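Local coordinates for amine oxidase domain-containing protein (Pyrococcus furiosus, PDB 3NRN) that binds adenosine monophosphate and is probably an oxidoreductase of the flavin-containing amine oxidase family, its precise reaction unknown, at residues L115-L123 with E171-G179. Sequence-based numbering, arbitrary orientation.
Sequences LAEIRMNKL and EIRAALRWG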
loop_
_atom_site.group_PDB
_atom_site.type_symbol
_atom_site.label_atom_id
_atom_site.label_comp_id
_atom_site.label_asym_id
_atom_site.label_seq_id
_atom_site.Cartn_x
_atom_site.Cartn_y
_atom_site.Cartn_z
ATOM N N LEU A 115 -10.424 -16.313 15.736
ATOM C CA LEU A 115 -9.388 -15.301 15.875
ATOM C C LEU A 115 -8.344 -15.858 16.833
ATOM O O LEU A 115 -7.155 -15.559 16.726
ATOM C CB LEU A 115 -9.979 -14.009 16.441
ATOM C CG LEU A 115 -11.049 -13.326 15.589
ATOM C CD1 LEU A 115 -11.626 -12.134 16.344
ATOM C CD2 LEU A 115 -10.443 -12.883 14.266
ATOM N N ALA A 116 -8.809 -16.674 17.773
ATOM C CA ALA A 116 -7.929 -17.295 18.752
ATOM C C ALA A 116 -7.022 -18.291 18.038
ATOM O O ALA A 116 -5.846 -18.425 18.372
ATOM C CB ALA A 116 -8.755 -18.004 19.824
ATOM N N GLU A 117 -7.579 -18.985 17.052
ATOM C CA GLU A 117 -6.833 -19.971 16.278
ATOM C C GLU A 117 -5.794 -19.309 15.384
ATOM O O GLU A 117 -4.673 -19.804 15.246
ATOM C CB GLU A 117 -7.795 -20.796 15.427
ATOM C CG GLU A 117 -8.604 -21.802 16.218
ATOM C CD GLU A 117 -10.019 -21.937 15.703
ATOM O OE1 GLU A 117 -10.864 -21.083 16.061
ATOM O OE2 GLU A 117 -10.283 -22.887 14.935
ATOM N N ILE A 118 -6.174 -18.195 14.766
ATOM C CA ILE A 118 -5.261 -17.460 13.902
ATOM C C ILE A 118 -4.159 -16.890 14.782
ATOM O O ILE A 118 -3.034 -16.668 14.329
ATOM C CB ILE A 118 -5.979 -16.307 13.172
ATOM C CG1 ILE A 118 -7.064 -16.875 12.254
ATOM C CG2 ILE A 118 -4.971 -15.495 12.360
ATOM C CD1 ILE A 118 -7.832 -15.824 11.496
ATOM N N ARG A 119 -4.498 -16.655 16.048
ATOM C CA ARG A 119 -3.548 -16.134 17.026
ATOM C C ARG A 119 -2.505 -17.222 17.264
ATOM O O ARG A 119 -1.310 -16.943 17.358
ATOM C CB ARG A 119 -4.262 -15.816 18.345
ATOM C CG ARG A 119 -3.358 -15.229 19.422
ATOM C CD ARG A 119 -3.209 -13.722 19.272
ATOM N NE ARG A 119 -4.416 -13.020 19.698
ATOM C CZ ARG A 119 -4.584 -11.702 19.624
ATOM N NH1 ARG A 119 -3.622 -10.932 19.134
ATOM N NH2 ARG A 119 -5.714 -11.153 20.051
HETATM N N MSE A 120 -2.981 -18.463 17.353
HETATM C CA MSE A 120 -2.130 -19.629 17.571
HETATM C C MSE A 120 -1.324 -19.962 16.323
HETATM O O MSE A 120 -0.717 -21.032 16.236
HETATM C CB MSE A 120 -2.981 -20.849 17.941
HETATM C CG MSE A 120 -3.668 -20.775 19.293
HETATM SE SE MSE A 120 -2.513 -20.817 20.672
HETATM C CE MSE A 120 -2.465 -19.079 21.126
ATOM N N ASN A 121 -1.331 -19.052 15.354
ATOM C CA ASN A 121 -0.600 -19.251 14.107
ATOM C C ASN A 121 -1.274 -20.298 13.222
ATOM O O ASN A 121 -0.911 -20.459 12.058
ATOM C CB ASN A 121 0.840 -19.680 14.406
ATOM C CG ASN A 121 1.153 -21.077 13.892
ATOM O OD1 ASN A 121 1.337 -21.282 12.691
ATOM N ND2 ASN A 121 1.201 -22.047 14.801
ATOM N N LYS A 122 -2.251 -21.009 13.772
ATOM C CA LYS A 122 -2.951 -22.039 13.013
ATOM C C LYS A 122 -3.808 -21.451 11.899
ATOM O O LYS A 122 -4.827 -20.811 12.151
ATOM C CB LYS A 122 -3.804 -22.900 13.952
ATOM C CG LYS A 122 -2.978 -23.896 14.761
ATOM C CD LYS A 122 -3.824 -24.765 15.681
ATOM C CE LYS A 122 -4.281 -24.007 16.917
ATOM N NZ LYS A 122 -5.003 -24.901 17.866
ATOM N N LEU A 123 -3.377 -21.676 10.660
ATOM C CA LEU A 123 -4.078 -21.175 9.484
ATOM C C LEU A 123 -4.872 -22.281 8.789
ATOM O O LEU A 123 -4.605 -23.465 8.980
ATOM C CB LEU A 123 -3.077 -20.562 8.503
ATOM C CG LEU A 123 -2.271 -19.371 9.030
ATOM C CD1 LEU A 123 -1.253 -18.947 7.992
ATOM C CD2 LEU A 123 -3.202 -18.218 9.365
ATOM N N GLU A 171 -3.973 -12.004 6.584
ATOM C CA GLU A 171 -4.197 -10.577 6.785
ATOM C C GLU A 171 -4.827 -10.380 8.166
ATOM O O GLU A 171 -4.617 -9.358 8.825
ATOM C CB GLU A 171 -5.098 -10.027 5.675
ATOM C CG GLU A 171 -4.353 -9.861 4.356
ATOM C CD GLU A 171 -5.249 -9.476 3.201
ATOM O OE1 GLU A 171 -6.239 -8.749 3.418
ATOM O OE2 GLU A 171 -4.949 -9.889 2.063
ATOM N N ILE A 172 -5.595 -11.371 8.610
ATOM C CA ILE A 172 -6.207 -11.302 9.927
ATOM C C ILE A 172 -5.083 -11.445 10.954
ATOM O O ILE A 172 -5.070 -10.762 11.964
ATOM C CB ILE A 172 -7.255 -12.427 10.138
ATOM C CG1 ILE A 172 -8.505 -12.134 9.298
ATOM C CG2 ILE A 172 -7.623 -12.515 11.619
ATOM C CD1 ILE A 172 -9.531 -13.259 9.283
ATOM N N ARG A 173 -4.133 -12.335 10.688
ATOM C CA ARG A 173 -3.013 -12.505 11.604
ATOM C C ARG A 173 -2.238 -11.182 11.714
ATOM O O ARG A 173 -1.909 -10.728 12.811
ATOM C CB ARG A 173 -2.085 -13.623 11.114
ATOM C CG ARG A 173 -0.888 -13.843 12.035
ATOM C CD ARG A 173 -0.227 -15.186 11.799
ATOM N NE ARG A 173 0.363 -15.290 10.469
ATOM C CZ ARG A 173 0.873 -16.410 9.970
ATOM N NH1 ARG A 173 0.864 -17.521 10.693
ATOM N NH2 ARG A 173 1.382 -16.421 8.743
ATOM N N ALA A 174 -1.961 -10.560 10.572
ATOM C CA ALA A 174 -1.243 -9.289 10.563
ATOM C C ALA A 174 -1.968 -8.254 11.426
ATOM O O ALA A 174 -1.332 -7.472 12.138
ATOM C CB ALA A 174 -1.091 -8.770 9.116
ATOM N N ALA A 175 -3.295 -8.243 11.366
ATOM C CA ALA A 175 -4.068 -7.281 12.153
ATOM C C ALA A 175 -3.973 -7.590 13.648
ATOM O O ALA A 175 -3.936 -6.679 14.482
ATOM C CB ALA A 175 -5.527 -7.284 11.705
ATOM N N LEU A 176 -3.931 -8.874 13.991
ATOM C CA LEU A 176 -3.828 -9.269 15.397
ATOM C C LEU A 176 -2.438 -8.923 15.927
ATOM O O LEU A 176 -2.284 -8.472 17.063
ATOM C CB LEU A 176 -4.074 -10.776 15.557
ATOM C CG LEU A 176 -5.433 -11.332 15.115
ATOM C CD1 LEU A 176 -5.476 -12.835 15.355
ATOM C CD2 LEU A 176 -6.548 -10.638 15.878
ATOM N N ARG A 177 -1.428 -9.125 15.091
ATOM C CA ARG A 177 -0.052 -8.849 15.482
ATOM C C ARG A 177 0.304 -7.373 15.537
ATOM O O ARG A 177 0.814 -6.897 16.550
ATOM C CB ARG A 177 0.923 -9.538 14.523
ATOM C CG ARG A 177 0.786 -11.041 14.473
ATOM C CD ARG A 177 1.916 -11.738 15.204
ATOM N NE ARG A 177 1.609 -13.150 15.419
ATOM C CZ ARG A 177 0.704 -13.591 16.288
ATOM N NH1 ARG A 177 0.015 -12.729 17.031
ATOM N NH2 ARG A 177 0.475 -14.892 16.407
ATOM N N TRP A 178 0.026 -6.652 14.452
ATOM C CA TRP A 178 0.398 -5.246 14.366
ATOM C C TRP A 178 -0.696 -4.227 14.597
ATOM O O TRP A 178 -0.442 -3.025 14.531
ATOM C CB TRP A 178 1.067 -4.978 13.019
ATOM C CG TRP A 178 2.161 -5.950 12.721
ATOM C CD1 TRP A 178 3.150 -6.366 13.577
ATOM C CD2 TRP A 178 2.416 -6.591 11.474
ATOM N NE1 TRP A 178 4.009 -7.224 12.929
ATOM C CE2 TRP A 178 3.581 -7.379 11.636
ATOM C CE3 TRP A 178 1.775 -6.577 10.223
ATOM C CZ2 TRP A 178 4.116 -8.145 10.596
ATOM C CZ3 TRP A 178 2.311 -7.343 9.189
ATOM C CH2 TRP A 178 3.468 -8.115 9.384
ATOM N N GLY A 179 -1.914 -4.698 14.851
ATOM C CA GLY A 179 -3.006 -3.783 15.123
ATOM C C GLY A 179 -3.587 -3.009 13.957
ATOM O O GLY A 179 -3.511 -3.445 12.808
#
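Ile118 meets the helix of Ile172, Arg173 and Leu176 with both of its branches. Its CG1 arm runs extended (chi2 180°) and sets CD1 3.3 Å from CG2 of Ile172, closer than two methyl groups normally sit, with the two side chains crossing at about a right angle. The other branch, CG2, lies anti to the backbone N and rests 3.7 Å from CA of Arg173, against the helix backbone itself. Leu115 extends this apolar patch, reaching CG2 of Ile172 through CD2, while CD1 of Leu176 packs 3.5 Å from the carbonyl O of Leu115. Helix 115-119 and segment 171-178 cross nearly at right angles, their axes 9.6 Å apart at closest approach and 80° apart in direction.

Three arginines border the apolar patch, two through a guanidinium face and one through an edge. Leu123 CD1 covers one face of the Arg173 guanidinium, 3.7 Å from NH1, and the same leucine also touches Ala169 and Leu166, about one and two turns before Arg173 on helix 165-178. Arg119, bent at chi2 and chi3, folds back so that one face of its guanidinium lies over CD2 of Leu176. Arg177 instead works through its edge: NH2 donates to the carbonyl O of Arg119 at 2.9 Å, with that oxygen in the guanidinium plane but an N-H...O angle of 137°, a bent bond. With an alanine in place of Arg177, this carbonyl at the end of helix 115-119 would probably lose its donor from the partner helix.

The chemistry is that of a surface contact away from the nucleotide pocket: aliphatic side chains supply the cohesion, and one arginine-to-carbonyl bond adds direction. With NH1 of Arg119 and NH1 of Arg177 4.6 Å apart, the like charges probably offset part of that gain.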